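Local coordinates for protein alpha-1,3-glucanase (Bacillus circulans, PDB 5ZRU) that probably hydrolyses alpha-1,3-glucan, as a catalytic unit of glycoside hydrolase family 87 that carries calcium and zinc ions, at residues N313-W324 / S344-N355. Numbering follows the deposited sequence.
With CA (calcium ion), chain J.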
# COMPACT_ATOMS: atom_id res chain seq x y z
N ASN A 313 -1.91 -6.45 13.07
CA ASN A 313 -2.01 -7.82 12.55
C ASN A 313 -3.31 -8.00 11.76
O ASN A 313 -4.07 -8.94 11.98
CB ASN A 313 -1.91 -8.84 13.69
CG ASN A 313 -0.56 -8.80 14.38
OD1 ASN A 313 -0.33 -8.00 15.28
ND2 ASN A 313 0.33 -9.68 13.95
N VAL A 314 -3.58 -7.06 10.86
CA VAL A 314 -4.71 -7.20 9.96
C VAL A 314 -4.18 -7.29 8.53
O VAL A 314 -3.04 -6.91 8.23
CB VAL A 314 -5.74 -6.05 10.09
CG1 VAL A 314 -6.39 -6.05 11.48
CG2 VAL A 314 -5.09 -4.68 9.78
N TRP A 315 -5.04 -7.79 7.65
CA TRP A 315 -4.73 -7.99 6.24
C TRP A 315 -5.95 -7.47 5.49
O TRP A 315 -7.04 -8.04 5.60
CB TRP A 315 -4.48 -9.48 5.96
CG TRP A 315 -3.89 -9.81 4.62
CD1 TRP A 315 -3.76 -8.98 3.54
CD2 TRP A 315 -3.36 -11.08 4.22
NE1 TRP A 315 -3.16 -9.66 2.50
CE2 TRP A 315 -2.90 -10.95 2.90
CE3 TRP A 315 -3.22 -12.32 4.87
CZ2 TRP A 315 -2.32 -12.02 2.20
CZ3 TRP A 315 -2.62 -13.38 4.18
CH2 TRP A 315 -2.18 -13.21 2.86
N VAL A 316 -5.80 -6.34 4.78
CA VAL A 316 -6.94 -5.70 4.13
C VAL A 316 -6.59 -5.35 2.70
O VAL A 316 -5.48 -4.88 2.41
CB VAL A 316 -7.43 -4.44 4.89
CG1 VAL A 316 -7.91 -4.83 6.29
CG2 VAL A 316 -6.34 -3.36 4.95
N GLU A 317 -7.52 -5.60 1.78
CA GLU A 317 -7.26 -5.32 0.38
C GLU A 317 -8.56 -5.01 -0.35
O GLU A 317 -9.65 -5.38 0.08
CB GLU A 317 -6.53 -6.49 -0.31
CG GLU A 317 -7.17 -7.85 -0.21
CD GLU A 317 -6.29 -8.97 -0.80
OE1 GLU A 317 -5.21 -8.67 -1.37
OE2 GLU A 317 -6.68 -10.15 -0.70
N HIS A 318 -8.40 -4.33 -1.49
CA HIS A 318 -9.47 -4.03 -2.44
C HIS A 318 -10.46 -3.00 -1.92
O HIS A 318 -11.58 -2.88 -2.45
CB HIS A 318 -10.21 -5.31 -2.86
CG HIS A 318 -9.29 -6.37 -3.37
ND1 HIS A 318 -9.47 -7.71 -3.09
CD2 HIS A 318 -8.17 -6.30 -4.13
CE1 HIS A 318 -8.51 -8.41 -3.66
NE2 HIS A 318 -7.71 -7.58 -4.30
N PHE A 319 -10.08 -2.21 -0.92
CA PHE A 319 -10.94 -1.13 -0.47
C PHE A 319 -10.58 0.16 -1.20
O PHE A 319 -9.61 0.22 -1.96
CB PHE A 319 -10.84 -0.96 1.05
CG PHE A 319 -11.44 -2.12 1.80
CD1 PHE A 319 -12.80 -2.13 2.10
CD2 PHE A 319 -10.67 -3.21 2.15
CE1 PHE A 319 -13.37 -3.21 2.77
CE2 PHE A 319 -11.22 -4.29 2.83
CZ PHE A 319 -12.58 -4.30 3.13
N GLU A 320 -11.39 1.20 -0.98
CA GLU A 320 -11.07 2.51 -1.54
C GLU A 320 -9.71 2.98 -1.05
O GLU A 320 -8.86 3.39 -1.84
CB GLU A 320 -12.16 3.51 -1.14
CG GLU A 320 -11.87 4.94 -1.55
CD GLU A 320 -12.88 5.91 -0.97
OE1 GLU A 320 -13.63 5.50 -0.05
OE2 GLU A 320 -12.93 7.07 -1.42
N CYS A 321 -9.51 2.93 0.26
CA CYS A 321 -8.22 3.05 0.91
C CYS A 321 -8.16 1.96 1.96
O CYS A 321 -9.20 1.47 2.42
CB CYS A 321 -8.03 4.41 1.60
SG CYS A 321 -8.34 5.87 0.59
N GLY A 322 -6.95 1.60 2.38
CA GLY A 322 -6.83 0.67 3.50
C GLY A 322 -7.39 1.27 4.77
O GLY A 322 -8.28 0.69 5.41
N PHE A 323 -6.86 2.43 5.15
CA PHE A 323 -7.26 3.21 6.31
C PHE A 323 -7.48 4.66 5.90
O PHE A 323 -6.62 5.24 5.23
CB PHE A 323 -6.18 3.22 7.41
CG PHE A 323 -5.97 1.89 8.10
CD1 PHE A 323 -5.34 0.84 7.45
CD2 PHE A 323 -6.41 1.71 9.40
CE1 PHE A 323 -5.13 -0.37 8.10
CE2 PHE A 323 -6.20 0.51 10.05
CZ PHE A 323 -5.57 -0.53 9.41
N TRP A 324 -8.57 5.27 6.35
CA TRP A 324 -8.71 6.73 6.28
C TRP A 324 -9.04 7.24 7.68
O TRP A 324 -10.18 7.14 8.14
CB TRP A 324 -9.77 7.16 5.27
CG TRP A 324 -9.69 8.63 5.00
CD1 TRP A 324 -10.25 9.64 5.75
CD2 TRP A 324 -8.97 9.25 3.94
NE1 TRP A 324 -9.92 10.86 5.19
CE2 TRP A 324 -9.15 10.65 4.07
CE3 TRP A 324 -8.21 8.77 2.86
CZ2 TRP A 324 -8.57 11.56 3.18
CZ3 TRP A 324 -7.65 9.68 1.98
CH2 TRP A 324 -7.83 11.05 2.14
N SER A 344 0.84 -5.27 9.77
CA SER A 344 -0.32 -5.45 8.92
C SER A 344 0.06 -5.47 7.45
O SER A 344 1.17 -5.11 7.05
CB SER A 344 -1.36 -4.35 9.18
OG SER A 344 -1.80 -4.41 10.53
N ARG A 345 -0.89 -5.92 6.64
CA ARG A 345 -0.72 -6.08 5.19
C ARG A 345 -1.84 -5.28 4.54
O ARG A 345 -3.01 -5.63 4.67
CB ARG A 345 -0.75 -7.55 4.80
CG ARG A 345 0.31 -8.37 5.54
CD ARG A 345 0.19 -9.88 5.30
NE ARG A 345 0.93 -10.64 6.32
CZ ARG A 345 1.35 -11.89 6.17
NH1 ARG A 345 1.10 -12.54 5.04
NH2 ARG A 345 2.02 -12.50 7.14
N ILE A 346 -1.48 -4.19 3.89
CA ILE A 346 -2.45 -3.23 3.39
C ILE A 346 -2.15 -3.11 1.91
O ILE A 346 -1.17 -2.47 1.52
CB ILE A 346 -2.36 -1.88 4.11
CG1 ILE A 346 -2.50 -2.09 5.63
CG2 ILE A 346 -3.41 -0.91 3.58
CD1 ILE A 346 -1.97 -0.92 6.50
N ARG A 347 -2.95 -3.78 1.07
CA ARG A 347 -2.52 -4.06 -0.29
C ARG A 347 -3.68 -3.95 -1.27
O ARG A 347 -4.84 -4.14 -0.90
CB ARG A 347 -1.92 -5.47 -0.41
CG ARG A 347 -0.77 -5.76 0.56
CD ARG A 347 -0.19 -7.15 0.29
NE ARG A 347 0.94 -7.48 1.15
CZ ARG A 347 1.31 -8.73 1.44
NH1 ARG A 347 0.62 -9.74 0.91
NH2 ARG A 347 2.35 -8.97 2.24
N ASN A 348 -3.35 -3.62 -2.52
CA ASN A 348 -4.32 -3.72 -3.62
C ASN A 348 -5.57 -2.88 -3.36
O ASN A 348 -6.68 -3.29 -3.69
CB ASN A 348 -4.70 -5.18 -3.86
CG ASN A 348 -3.51 -6.08 -3.93
OD1 ASN A 348 -2.60 -5.86 -4.73
ND2 ASN A 348 -3.49 -7.11 -3.08
N ASN A 349 -5.39 -1.71 -2.77
CA ASN A 349 -6.50 -0.77 -2.63
C ASN A 349 -6.48 0.23 -3.79
O ASN A 349 -5.44 0.47 -4.42
CB ASN A 349 -6.43 -0.06 -1.28
CG ASN A 349 -6.44 -1.03 -0.12
OD1 ASN A 349 -7.48 -1.59 0.23
ND2 ASN A 349 -5.26 -1.24 0.49
N LEU A 350 -7.66 0.78 -4.08
CA LEU A 350 -7.85 1.65 -5.24
C LEU A 350 -7.22 3.03 -5.05
O LEU A 350 -7.02 3.74 -6.04
CB LEU A 350 -9.34 1.79 -5.55
CG LEU A 350 -9.99 0.51 -6.07
CD1 LEU A 350 -11.48 0.48 -5.80
CD2 LEU A 350 -9.71 0.33 -7.58
N ALA A 351 -6.90 3.41 -3.82
CA ALA A 351 -6.26 4.68 -3.52
C ALA A 351 -5.27 4.49 -2.36
O ALA A 351 -4.56 3.49 -2.35
CB ALA A 351 -7.30 5.77 -3.20
N ASP A 352 -5.23 5.42 -1.40
CA ASP A 352 -4.19 5.40 -0.37
C ASP A 352 -4.18 4.09 0.41
O ASP A 352 -5.23 3.52 0.71
CB ASP A 352 -4.39 6.52 0.66
CG ASP A 352 -4.47 7.89 0.04
OD1 ASP A 352 -5.20 8.03 -0.96
OD2 ASP A 352 -3.84 8.83 0.59
N GLY A 353 -2.98 3.64 0.79
CA GLY A 353 -2.89 2.60 1.80
C GLY A 353 -3.39 3.08 3.15
O GLY A 353 -4.32 2.51 3.72
N VAL A 354 -2.77 4.14 3.68
CA VAL A 354 -3.17 4.75 4.94
C VAL A 354 -3.07 6.26 4.77
O VAL A 354 -2.04 6.76 4.32
CB VAL A 354 -2.29 4.33 6.14
CG1 VAL A 354 -2.74 5.07 7.43
CG2 VAL A 354 -2.30 2.82 6.34
N ASN A 355 -4.12 6.98 5.15
CA ASN A 355 -4.03 8.43 5.24
C ASN A 355 -4.40 8.88 6.64
O ASN A 355 -5.50 8.59 7.13
CB ASN A 355 -4.93 9.10 4.19
CG ASN A 355 -4.57 10.56 3.97
OD1 ASN A 355 -4.47 11.35 4.91
ND2 ASN A 355 -4.34 10.93 2.71
CA CA J . -4.35 10.06 -1.77
O HOH W 1 -4.28 11.74 -3.13
O HOH W 2 -5.92 11.43 -0.83
O HOH W 3 -6.56 9.83 -2.32
O HOH W 4 -2.76 10.73 -0.64
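Arg345 lies across the indole of Trp315 and illustrates how successive coils of a parallel beta-helix match side chain to side chain. Arg345 CB rests over the five-membered ring of Trp315, 3.9 Å from the centroid. With CG turned beside the backbone N (chi1 -57°) and the chain extended from there to NE, CD comes over the middle of the indole, and NH1 reaches the far rim at CZ3 and CH2. Arg345 CZ stands 4.9 Å from the centroid of the six-membered ring of Trp315, a cation-pi contact with the two planes 42° apart, while Arg345 NH2 forms a salt bridge with Glu174. Were Trp315 replaced by an alanine, the aliphatic part of Arg345 would probably lose the surface it lies on, and the guanidinium its cation-pi partner, leaving it to polar partners such as Glu174.

Beneath this pair the strands 314-317 and 345-347 run parallel, 4° apart, Val316 N donating to Arg345 O at 2.9 Å. At the turn that follows, Asn349 OD1 accepts Phe319 N on a lone pair, and Asn348 ND2 donates to Glu317 OE1, whose carboxylate also takes Tyr283 OH. Inside the coil, Ile346 CD1 meets Phe323 CE1 at 3.6 Å. Past the corner, Asn355 CB lies over one face of the Trp324 indole, and Asn355 ND2 bonds Asp352 OD2 from above the carboxylate plane. Asp352 grips the calcium through both oxygens, and Asp375 shares the ion.

In catalytic domain D2, the first strand pair lies between strands 277-285 and 369-371, and 323-325/354-357 between 301-302 and 378-381.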